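Fiber (Human adenovirus 26, PDB 6FJN) forms the trimeric knob at the end of the adenovirus fiber, the part of the virion that probably attaches to host-cell receptors at the start of entry. Local coordinates at residues R1-T7 / Y81-R85; P12-M16 / S75-K79; V138-F144 / I156-W162. One frame throughout, in Å; residues are numbered along the deposited sequence. Where two conformers were deposited one is given.

How the interactions relate
From the N terminus, strand 3-5 enters the six-stranded sheet at once and pairs with strand 83-86 much later in the chain; this pairing, interaction 1, closes the longest loop of the three. Interaction 2 is nested inside it, where the loop following strand 3-5 meets the loop leading to strand 83-86. The two touch: Thr-6 packs on Asn-13 and Leu-77, and Trp-82 on Leu-77, making one continuous patch. Interaction 3 follows in series and closes the short connection between strands 137-144 and 154-161, a hairpin in the four-stranded sheet, with its nearest atoms about 7 Å from interaction 1 and about 6 Å from interaction 2. Interaction 2 spans from strand 22-31 to strand 58-65, one from each sheet.

Interaction 1 of 3, residues R1-T7 / Y81-R85; sequences RRTLWTT and YWNYR
Trp-5 and Asn-83 bond to each other through both backbone N-H and C=O groups, and with a third bond, from Arg-85 N to Thr-3 O, they pair strand 3-5 antiparallel with strand 83-85. Trp-5 N gives the straightest of the three, to Asn-83 O at 2.9 Å; Asn-83 N returns a bond to Trp-5 O. CA-H...O contacts, among them Tyr-84 CA to Thr-3 O, fill in between. The two short strands are strongly twisted from antiparallel.

Aromatic rings carry much of the side-chain packing. Leu-4 and Tyr-84 form a non-hydrogen-bonded pair, and Leu-4 CD2 stands squarely over the phenol face, 3.6 Å from the centroid of the Tyr-84 ring and 4° off its normal. The other methyl, Leu-4 CD1, lies 3.8 Å from Trp-82 CZ2, so the leucine fork bridges two aromatic side chains. Further along, Thr-6 CG2 touches Trp-82 CE3 at 3.8 Å.

On the face bearing Trp-5, Arg-85 runs extended across the indole. Its CD makes a CH-pi contact 3.6 Å from the centroid of the Trp-5 six-membered ring, and NE comes to 3.1 Å from Trp-5 CH2, with guanidinium and indole planes 33° apart. Trp-5 CG sits between its backbone N and carbonyl carbon (chi1 71°), which turns one ring face to the Arg-85 chain; Thr-7 CA backs the opposite face. Arg-1 folds over Arg-85, laying one guanidinium face on Arg-85 CB at 3.8 Å from Arg-1 CZ.

Polar ends are tied outside the pair: Trp-5 NE1 to Ser-89 O, Tyr-84 OH to Asn-97 O, and Arg-85 NE to Asp-87 O, while Arg-85 NH1 bonds weakly to Ser-33 OG of the second subunit. Aromatic rings are thus packed by a leucine methyl and an arginine's aliphatic part over a backbone-bonded strand pair, fixing Arg-85 along the indole at the subunit boundary.

Interaction 2 of 3, residues P12-M16 / S75-K79; sequences PNCKM and SSLSK
Asn-13 and Leu-77 meet where two irregular loops run past each other, joined by a single backbone bridge between Cys-14 and Leu-77. Ser-78 N donates to Asn-13 O at 2.8 Å, almost straight; Lys-15 N donates to Ser-76 O at 3.1 Å, more bent. The Asn-13 side chain leans on one methyl throughout its length. Its CB lies 4.0 Å from Leu-77 CD1, CG comes closer, and at the tip ND2 reaches 3.5 Å from Leu-77 CD1, while OD1 turns to Leu-24 N for its hydrogen bond. A chi1 of 63° holds CG between the backbone N and carbonyl carbon, keeping the amide beside that methyl. Water 1 links the two loops, donating to Lys-15 O and hydrogen-bonded at 2.7 Å to Ser-76 OG, which is also bonded to Ser-62 N. The chain has no helix; the neighbours are strands. Asn-13 and Cys-14 form a classic beta bulge opposite Ser-22 of strand 22-31; across from them Ser-76 pairs with Ser-62 of strand 58-65, and Leu-77 packs on Leu-63 of that strand.

Interaction 3 of 3, residues V138-F144 / I156-W162; sequences VIITIAF and ITFTFTW
Ile-140 and Phe-160 lie side by side and point the same way, as do Ile-142 and Phe-158, on one face of an antiparallel strand pair. In the first pair a chi1 of -173° runs the CG1-CD1 arm of Ile-140 alongside the ring, bringing CD1 to 3.8 Å from Phe-160 CE2. In the second, Ile-142 CG1 approaches Phe-158 CD1 at 3.9 Å, obliquely to the ring. The row continues at both ends: Ile-156 CG2 touches Ile-142 CG2 and Phe-144 CE1, its side chain slanting across that of Phe-144, while Val-138 CG1 comes in at the edge of the Phe-160 ring and contacts Trp-162 CE3 at 4.0 Å. Ile-142 and Phe-158 also pack on Phe-178 of strand 176-181, in the other sheet.

The opposite face is rich in threonine, with Ile-139 and Ala-143 among the hydroxyls, which are joined by water. Water 2 donates to Thr-141 O and is hydrogen-bonded to Thr-157 OG1 and Thr-159 OG1; water 3 is bonded to Thr-141 OG1 at 2.7 Å and donates to Thr-161 OG1, which also bonds Asp-58 OD1. On this face Ile-139 and Thr-141 pack on Thr-134 of the third subunit.

Six backbone hydrogen bonds set the register, two each for Ile-139 with Thr-161, Thr-141 with Thr-159, and Ala-143 with Thr-157; the straightest is Thr-159 N to Thr-141 O at 2.8 Å (171°). One face aliphatic and aromatic, the other threonine-rich, this is an amphipathic beta hairpin at the centre of the four-stranded sheet, in keeping with the antiparallel beta sandwich of adenovirus fiber knobs.

Interaction 1 of 3, residues R1-T7 / Y81-R85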
loop_
_atom_site.group_PDB
_atom_site.type_symbol
_atom_site.label_atom_id
_atom_site.label_comp_id
_atom_site.label_asym_id
_atom_site.label_seq_id
_atom_site.Cartn_x
_atom_site.Cartn_y
_atom_site.Cartn_z
ATOM N N ARG A 1 17.617 -14.576 -6.488
ATOM C CA ARG A 1 17.353 -13.124 -6.730
ATOM C C ARG A 1 15.924 -12.713 -6.343
ATOM O O ARG A 1 14.980 -13.503 -6.394
ATOM C CB ARG A 1 17.770 -12.708 -8.141
ATOM C CG ARG A 1 18.136 -11.226 -8.286
ATOM C CD ARG A 1 17.005 -10.392 -8.910
ATOM N NE ARG A 1 16.662 -9.154 -8.197
ATOM C CZ ARG A 1 17.483 -8.162 -7.848
ATOM N NH1 ARG A 1 18.759 -8.150 -8.203
ATOM N NH2 ARG A 1 16.975 -7.115 -7.189
ATOM N N ARG A 2 15.819 -11.476 -5.867
ATOM C CA ARG A 2 14.679 -11.014 -5.091
ATOM C C ARG A 2 13.744 -10.076 -5.804
ATOM O O ARG A 2 12.749 -9.755 -5.216
ATOM C CB ARG A 2 15.098 -10.368 -3.758
ATOM C CG ARG A 2 15.304 -11.322 -2.568
ATOM C CD ARG A 2 15.567 -12.775 -2.967
ATOM N NE ARG A 2 14.519 -13.728 -2.558
ATOM C CZ ARG A 2 14.593 -15.042 -2.798
ATOM N NH1 ARG A 2 13.637 -15.884 -2.402
ATOM N NH2 ARG A 2 15.640 -15.526 -3.437
ATOM N N THR A 3 13.982 -9.702 -7.060
ATOM C CA THR A 3 13.005 -8.907 -7.818
ATOM C C THR A 3 12.763 -9.537 -9.186
ATOM O O THR A 3 13.693 -9.833 -9.948
ATOM C CB THR A 3 13.345 -7.386 -7.884
ATOM O OG1 THR A 3 13.083 -6.763 -6.582
ATOM C CG2 THR A 3 12.546 -6.696 -8.917
ATOM N N LEU A 4 11.500 -9.730 -9.529
ATOM C CA LEU A 4 11.060 -10.049 -10.895
ATOM C C LEU A 4 10.418 -8.800 -11.452
ATOM O O LEU A 4 9.588 -8.156 -10.752
ATOM C CB LEU A 4 10.000 -11.104 -10.909
ATOM C CG LEU A 4 10.237 -12.556 -10.728
ATOM C CD1 LEU A 4 8.910 -13.300 -10.890
ATOM C CD2 LEU A 4 11.214 -12.995 -11.786
ATOM N N TRP A 5 10.762 -8.398 -12.680
ATOM C CA TRP A 5 10.158 -7.199 -13.201
ATOM C C TRP A 5 10.121 -7.182 -14.707
ATOM O O TRP A 5 10.713 -8.026 -15.414
ATOM C CB TRP A 5 10.870 -5.976 -12.636
ATOM C CG TRP A 5 12.254 -5.655 -13.093
ATOM C CD1 TRP A 5 13.096 -6.376 -13.871
ATOM C CD2 TRP A 5 12.924 -4.439 -12.771
ATOM N NE1 TRP A 5 14.273 -5.670 -14.056
ATOM C CE2 TRP A 5 14.184 -4.488 -13.366
ATOM C CE3 TRP A 5 12.594 -3.323 -11.986
ATOM C CZ2 TRP A 5 15.097 -3.425 -13.258
ATOM C CZ3 TRP A 5 13.506 -2.305 -11.847
ATOM C CH2 TRP A 5 14.717 -2.343 -12.496
ATOM N N THR A 6 9.422 -6.177 -15.212
ATOM C CA THR A 6 9.348 -5.882 -16.629
ATOM C C THR A 6 10.452 -5.015 -17.130
ATOM O O THR A 6 10.545 -4.765 -18.340
ATOM C CB THR A 6 8.055 -5.098 -16.936
ATOM O OG1 THR A 6 7.952 -3.964 -16.044
ATOM C CG2 THR A 6 6.876 -5.964 -16.736
ATOM N N THR A 7 11.316 -4.541 -16.235
ATOM C CA THR A 7 12.244 -3.433 -16.437
ATOM C C THR A 7 11.402 -2.145 -16.397
ATOM O O THR A 7 10.176 -2.142 -16.668
ATOM C CB THR A 7 13.091 -3.437 -17.729
ATOM O OG1 THR A 7 12.332 -2.930 -18.833
ATOM C CG2 THR A 7 13.736 -4.786 -18.032
ATOM N N TYR A 81 11.126 -9.510 -21.808
ATOM C CA TYR A 81 11.837 -8.681 -20.827
ATOM C C TYR A 81 11.186 -8.815 -19.441
ATOM O O TYR A 81 11.161 -7.834 -18.648
ATOM C CB TYR A 81 11.880 -7.223 -21.339
ATOM C CG TYR A 81 12.739 -7.154 -22.572
ATOM C CD1 TYR A 81 14.126 -7.240 -22.482
ATOM C CD2 TYR A 81 12.169 -7.105 -23.856
ATOM C CE1 TYR A 81 14.915 -7.202 -23.615
ATOM C CE2 TYR A 81 12.956 -7.081 -25.000
ATOM C CZ TYR A 81 14.320 -7.137 -24.873
ATOM O OH TYR A 81 15.093 -7.113 -26.006
ATOM N N TRP A 82 10.515 -9.964 -19.185
ATOM C CA TRP A 82 9.955 -10.318 -17.864
ATOM C C TRP A 82 10.909 -11.310 -17.305
ATOM O O TRP A 82 11.047 -12.446 -17.826
ATOM C CB TRP A 82 8.601 -11.000 -17.968
ATOM C CG TRP A 82 8.118 -11.534 -16.626
ATOM C CD1 TRP A 82 8.033 -12.844 -16.253
ATOM C CD2 TRP A 82 7.688 -10.761 -15.514
ATOM N NE1 TRP A 82 7.553 -12.933 -14.980
ATOM C CE2 TRP A 82 7.312 -11.671 -14.495
ATOM C CE3 TRP A 82 7.526 -9.386 -15.274
ATOM C CZ2 TRP A 82 6.817 -11.235 -13.276
ATOM C CZ3 TRP A 82 7.038 -8.971 -14.049
ATOM C CH2 TRP A 82 6.705 -9.892 -13.072
ATOM N N ASN A 83 11.690 -10.880 -16.339
ATOM C CA ASN A 83 12.642 -11.784 -15.706
ATOM C C ASN A 83 13.220 -11.131 -14.434
ATOM O O ASN A 83 12.786 -10.046 -13.997
ATOM C CB ASN A 83 13.719 -12.315 -16.651
ATOM C CG ASN A 83 14.470 -13.501 -16.040
ATOM O OD1 ASN A 83 15.580 -13.333 -15.619
ATOM N ND2 ASN A 83 13.756 -14.601 -15.751
ATOM N N TYR A 84 14.110 -11.877 -13.779
ATOM C CA TYR A 84 14.816 -11.376 -12.632
ATOM C C TYR A 84 15.603 -10.123 -12.944
ATOM O O TYR A 84 16.207 -10.059 -14.045
ATOM C CB TYR A 84 15.712 -12.485 -12.093
ATOM C CG TYR A 84 14.974 -13.570 -11.367
ATOM C CD1 TYR A 84 14.564 -13.353 -10.070
ATOM C CD2 TYR A 84 14.654 -14.806 -11.953
ATOM C CE1 TYR A 84 13.872 -14.328 -9.350
ATOM C CE2 TYR A 84 13.963 -15.798 -11.226
ATOM C CZ TYR A 84 13.585 -15.560 -9.924
ATOM O OH TYR A 84 12.896 -16.517 -9.184
ATOM N N ARG A 85 15.684 -9.174 -12.013
ATOM C CA ARG A 85 16.383 -7.880 -12.205
ATOM C C ARG A 85 17.900 -8.122 -12.327
ATOM O O ARG A 85 18.466 -9.028 -11.677
ATOM C CB ARG A 85 16.089 -6.824 -11.086
ATOM C CG ARG A 85 16.865 -5.490 -11.201
ATOM C CD ARG A 85 16.455 -4.306 -10.301
ATOM N NE ARG A 85 17.125 -3.054 -10.723
ATOM C CZ ARG A 85 17.124 -1.869 -10.098
ATOM N NH1 ARG A 85 16.520 -1.694 -8.940
ATOM N NH2 ARG A 85 17.785 -0.830 -10.632
#

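Interaction 2 of 3, residues P12-M16 / S75-K79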
loop_
_atom_site.group_PDB
_atom_site.type_symbol
_atom_site.label_atom_id
_atom_site.label_comp_id
_atom_site.label_asym_id
_atom_site.label_seq_id
_atom_site.Cartn_x
_atom_site.Cartn_y
_atom_site.Cartn_z
ATOM N N PRO A 12 7.147 -1.405 -25.471
ATOM C CA PRO A 12 5.848 -2.098 -25.282
ATOM C C PRO A 12 6.071 -3.574 -25.072
ATOM O O PRO A 12 6.901 -4.204 -25.718
ATOM C CB PRO A 12 5.068 -1.859 -26.556
ATOM C CG PRO A 12 5.691 -0.659 -27.148
ATOM C CD PRO A 12 7.132 -0.622 -26.703
ATOM N N ASN A 13 5.292 -4.107 -24.172
ATOM C CA ASN A 13 5.441 -5.482 -23.705
ATOM C C ASN A 13 4.118 -6.178 -23.464
ATOM O O ASN A 13 4.122 -7.296 -22.973
ATOM C CB ASN A 13 6.290 -5.525 -22.437
ATOM C CG ASN A 13 5.667 -4.796 -21.284
ATOM O OD1 ASN A 13 4.539 -4.280 -21.393
ATOM N ND2 ASN A 13 6.300 -4.850 -20.121
ATOM N N CYS A 14 2.989 -5.570 -23.868
ATOM C CA CYS A 14 1.702 -6.006 -23.377
ATOM C C CYS A 14 0.603 -5.748 -24.390
ATOM O O CYS A 14 0.741 -4.880 -25.286
ATOM C CB CYS A 14 1.433 -5.243 -22.064
ATOM S SG CYS A 14 -0.063 -5.664 -21.056
ATOM N N LYS A 15 -0.474 -6.546 -24.259
ATOM C CA LYS A 15 -1.702 -6.393 -25.035
ATOM C C LYS A 15 -2.884 -5.918 -24.192
ATOM O O LYS A 15 -3.398 -6.670 -23.361
ATOM C CB LYS A 15 -2.099 -7.724 -25.666
ATOM C CG LYS A 15 -3.456 -7.709 -26.369
ATOM C CD LYS A 15 -3.701 -8.898 -27.271
ATOM C CE LYS A 15 -3.851 -10.173 -26.438
ATOM N NZ LYS A 15 -4.418 -11.216 -27.329
ATOM N N MET A 16 -3.312 -4.673 -24.411
ATOM C CA MET A 16 -4.617 -4.182 -23.903
ATOM C C MET A 16 -5.707 -4.568 -24.908
ATOM O O MET A 16 -6.677 -5.226 -24.504
ATOM C CB MET A 16 -4.580 -2.662 -23.686
ATOM C CG MET A 16 -3.689 -2.237 -22.542
ATOM S SD MET A 16 -3.649 -0.493 -22.241
ATOM C CE MET A 16 -5.293 -0.231 -21.552
ATOM N N SER A 75 -0.168 -15.448 -21.927
ATOM C CA SER A 75 -0.374 -14.241 -21.112
ATOM C C SER A 75 -0.446 -12.979 -21.966
ATOM O O SER A 75 0.038 -12.954 -23.076
ATOM C CB SER A 75 0.775 -14.094 -20.137
ATOM O OG SER A 75 0.863 -15.211 -19.248
ATOM N N SER A 76 -1.036 -11.949 -21.367
ATOM C CA SER A 76 -1.075 -10.633 -22.002
ATOM C C SER A 76 0.293 -9.991 -22.122
ATOM O O SER A 76 0.553 -9.201 -23.042
ATOM C CB SER A 76 -1.909 -9.663 -21.157
ATOM O OG SER A 76 -3.212 -10.175 -20.915
ATOM N N LEU A 77 1.131 -10.278 -21.155
ATOM C CA LEU A 77 2.519 -9.775 -21.052
ATOM C C LEU A 77 3.453 -10.687 -21.815
ATOM O O LEU A 77 3.380 -11.915 -21.657
ATOM C CB LEU A 77 2.909 -9.763 -19.577
ATOM C CG LEU A 77 4.344 -9.376 -19.235
ATOM C CD1 LEU A 77 4.668 -7.954 -19.665
ATOM C CD2 LEU A 77 4.633 -9.582 -17.759
ATOM N N SER A 78 4.309 -10.098 -22.623
ATOM C CA SER A 78 5.391 -10.811 -23.313
ATOM C C SER A 78 6.500 -11.272 -22.367
ATOM O O SER A 78 6.926 -10.593 -21.413
ATOM C CB SER A 78 6.046 -9.877 -24.327
ATOM O OG SER A 78 7.310 -10.374 -24.779
ATOM N N LYS A 79 6.943 -12.508 -22.643
ATOM C CA LYS A 79 8.024 -13.114 -21.889
ATOM C C LYS A 79 9.398 -12.463 -22.097
ATOM O O LYS A 79 10.262 -12.597 -21.217
ATOM C CB LYS A 79 8.100 -14.583 -22.232
ATOM C CG LYS A 79 6.915 -15.383 -21.713
ATOM C CD LYS A 79 6.758 -16.770 -22.303
ATOM C CE LYS A 79 7.973 -17.636 -22.004
ATOM N NZ LYS A 79 8.183 -17.878 -20.550
HETATM O O HOH W 1 -4.458 -9.085 -23.022
#

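Interaction 3 of 3, residues V138-F144 / I156-W162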
loop_
_atom_site.group_PDB
_atom_site.type_symbol
_atom_site.label_atom_id
_atom_site.label_comp_id
_atom_site.label_asym_id
_atom_site.label_seq_id
_atom_site.Cartn_x
_atom_site.Cartn_y
_atom_site.Cartn_z
ATOM N N VAL A 138 -9.894 5.437 -11.864
ATOM C CA VAL A 138 -10.014 4.173 -12.565
ATOM C C VAL A 138 -9.912 3.113 -11.495
ATOM O O VAL A 138 -8.959 3.124 -10.695
ATOM C CB VAL A 138 -8.902 4.027 -13.601
ATOM C CG1 VAL A 138 -8.867 2.613 -14.186
ATOM C CG2 VAL A 138 -9.025 5.046 -14.712
ATOM N N ILE A 139 -10.778 2.114 -11.514
ATOM C CA ILE A 139 -10.745 1.072 -10.493
ATOM C C ILE A 139 -9.692 0.080 -10.973
ATOM O O ILE A 139 -9.677 -0.305 -12.160
ATOM C CB ILE A 139 -12.127 0.414 -10.358
ATOM C CG1 ILE A 139 -13.234 1.474 -10.163
ATOM C CG2 ILE A 139 -12.142 -0.598 -9.255
ATOM C CD1 ILE A 139 -14.610 0.895 -10.385
ATOM N N ILE A 140 -8.808 -0.268 -10.083
ATOM C CA ILE A 140 -7.892 -1.384 -10.327
ATOM C C ILE A 140 -8.362 -2.570 -9.483
ATOM O O ILE A 140 -8.615 -2.433 -8.280
ATOM C CB ILE A 140 -6.432 -1.035 -10.024
ATOM C CG1 ILE A 140 -5.514 -2.167 -10.464
ATOM C CG2 ILE A 140 -6.164 -0.589 -8.592
ATOM C CD1 ILE A 140 -4.031 -1.865 -10.345
ATOM N N THR A 141 -8.478 -3.733 -10.136
ATOM C CA THR A 141 -8.765 -4.987 -9.443
ATOM C C THR A 141 -7.597 -5.916 -9.711
ATOM O O THR A 141 -7.344 -6.257 -10.905
ATOM C CB THR A 141 -10.041 -5.644 -9.947
ATOM O OG1 THR A 141 -11.152 -4.756 -9.751
ATOM C CG2 THR A 141 -10.322 -6.917 -9.164
ATOM N N ILE A 142 -6.890 -6.328 -8.682
ATOM C CA ILE A 142 -5.822 -7.322 -8.795
ATOM C C ILE A 142 -6.374 -8.620 -8.263
ATOM O O ILE A 142 -6.894 -8.644 -7.149
ATOM C CB ILE A 142 -4.562 -6.915 -8.057
ATOM C CG1 ILE A 142 -4.164 -5.480 -8.427
ATOM C CG2 ILE A 142 -3.451 -7.904 -8.363
ATOM C CD1 ILE A 142 -2.926 -4.962 -7.732
ATOM N N ALA A 143 -6.263 -9.709 -9.033
ATOM C CA ALA A 143 -6.788 -10.999 -8.614
ATOM C C ALA A 143 -5.717 -12.036 -8.653
ATOM O O ALA A 143 -4.942 -12.106 -9.621
ATOM C CB ALA A 143 -7.972 -11.434 -9.481
ATOM N N PHE A 144 -5.695 -12.897 -7.633
ATOM C CA PHE A 144 -4.675 -13.921 -7.485
ATOM C C PHE A 144 -5.255 -15.305 -7.672
ATOM O O PHE A 144 -6.203 -15.702 -6.975
ATOM C CB PHE A 144 -4.052 -13.819 -6.083
ATOM C CG PHE A 144 -3.426 -12.462 -5.851
ATOM C CD1 PHE A 144 -2.246 -12.103 -6.482
ATOM C CD2 PHE A 144 -4.023 -11.523 -5.051
ATOM C CE1 PHE A 144 -1.699 -10.856 -6.350
ATOM C CE2 PHE A 144 -3.465 -10.244 -4.900
ATOM C CZ PHE A 144 -2.310 -9.938 -5.574
ATOM N N ILE A 156 -1.825 -13.898 -11.906
ATOM C CA ILE A 156 -2.056 -12.542 -11.371
ATOM C C ILE A 156 -2.681 -11.773 -12.486
ATOM O O ILE A 156 -2.126 -11.716 -13.598
ATOM C CB ILE A 156 -0.748 -11.837 -10.914
ATOM C CG1 ILE A 156 0.036 -12.687 -9.901
ATOM C CG2 ILE A 156 -1.067 -10.452 -10.378
ATOM C CD1 ILE A 156 1.414 -12.157 -9.560
ATOM N N THR A 157 -3.861 -11.189 -12.244
ATOM C CA THR A 157 -4.482 -10.359 -13.271
ATOM C C THR A 157 -4.704 -8.959 -12.733
ATOM O O THR A 157 -4.934 -8.747 -11.522
ATOM C CB THR A 157 -5.787 -10.966 -13.805
ATOM O OG1 THR A 157 -6.786 -10.958 -12.780
ATOM C CG2 THR A 157 -5.562 -12.387 -14.306
ATOM N N PHE A 158 -4.637 -7.993 -13.635
ATOM C CA PHE A 158 -4.861 -6.578 -13.345
ATOM C C PHE A 158 -5.967 -6.116 -14.239
ATOM O O PHE A 158 -5.784 -6.100 -15.475
ATOM C CB PHE A 158 -3.587 -5.759 -13.629
ATOM C CG PHE A 158 -2.364 -6.260 -12.936
ATOM C CD1 PHE A 158 -2.032 -5.848 -11.650
ATOM C CD2 PHE A 158 -1.508 -7.155 -13.560
ATOM C CE1 PHE A 158 -0.922 -6.329 -10.985
ATOM C CE2 PHE A 158 -0.417 -7.652 -12.901
ATOM C CZ PHE A 158 -0.119 -7.244 -11.618
ATOM N N THR A 159 -7.110 -5.741 -13.661
ATOM C CA THR A 159 -8.210 -5.217 -14.441
ATOM C C THR A 159 -8.378 -3.758 -14.097
ATOM O O THR A 159 -8.269 -3.344 -12.922
ATOM C CB THR A 159 -9.501 -5.988 -14.118
ATOM O OG1 THR A 159 -9.316 -7.380 -14.419
ATOM C CG2 THR A 159 -10.697 -5.509 -14.929
ATOM N N PHE A 160 -8.663 -2.960 -15.122
ATOM C CA PHE A 160 -8.910 -1.540 -14.966
ATOM C C PHE A 160 -10.317 -1.276 -15.473
ATOM O O PHE A 160 -10.641 -1.675 -16.630
ATOM C CB PHE A 160 -7.873 -0.747 -15.759
ATOM C CG PHE A 160 -6.466 -0.967 -15.267
ATOM C CD1 PHE A 160 -5.727 -2.042 -15.739
ATOM C CD2 PHE A 160 -5.932 -0.187 -14.250
ATOM C CE1 PHE A 160 -4.486 -2.305 -15.245
ATOM C CE2 PHE A 160 -4.652 -0.436 -13.769
ATOM C CZ PHE A 160 -3.955 -1.500 -14.255
ATOM N N THR A 161 -11.164 -0.684 -14.628
ATOM C CA THR A 161 -12.577 -0.513 -14.945
ATOM C C THR A 161 -12.988 0.893 -14.605
ATOM O O THR A 161 -12.614 1.385 -13.510
ATOM C CB THR A 161 -13.441 -1.506 -14.108
ATOM O OG1 THR A 161 -12.939 -2.829 -14.226
ATOM C CG2 THR A 161 -14.882 -1.503 -14.539
ATOM N N TRP A 162 -13.753 1.546 -15.441
ATOM C CA TRP A 162 -14.131 2.926 -15.139
ATOM C C TRP A 162 -15.482 3.215 -15.764
ATOM O O TRP A 162 -16.034 2.434 -16.526
ATOM C CB TRP A 162 -13.064 3.925 -15.587
ATOM C CG TRP A 162 -12.758 3.946 -17.032
ATOM C CD1 TRP A 162 -13.167 4.892 -17.910
ATOM C CD2 TRP A 162 -11.872 3.087 -17.746
ATOM N NE1 TRP A 162 -12.635 4.655 -19.158
ATOM C CE2 TRP A 162 -11.827 3.557 -19.082
ATOM C CE3 TRP A 162 -11.136 1.952 -17.427
ATOM C CZ2 TRP A 162 -11.064 2.932 -20.068
ATOM C CZ3 TRP A 162 -10.391 1.331 -18.403
ATOM C CH2 TRP A 162 -10.366 1.818 -19.723
HETATM O O HOH W 2 -8.135 -8.635 -12.253
HETATM O O HOH W 3 -11.228 -3.166 -11.973
#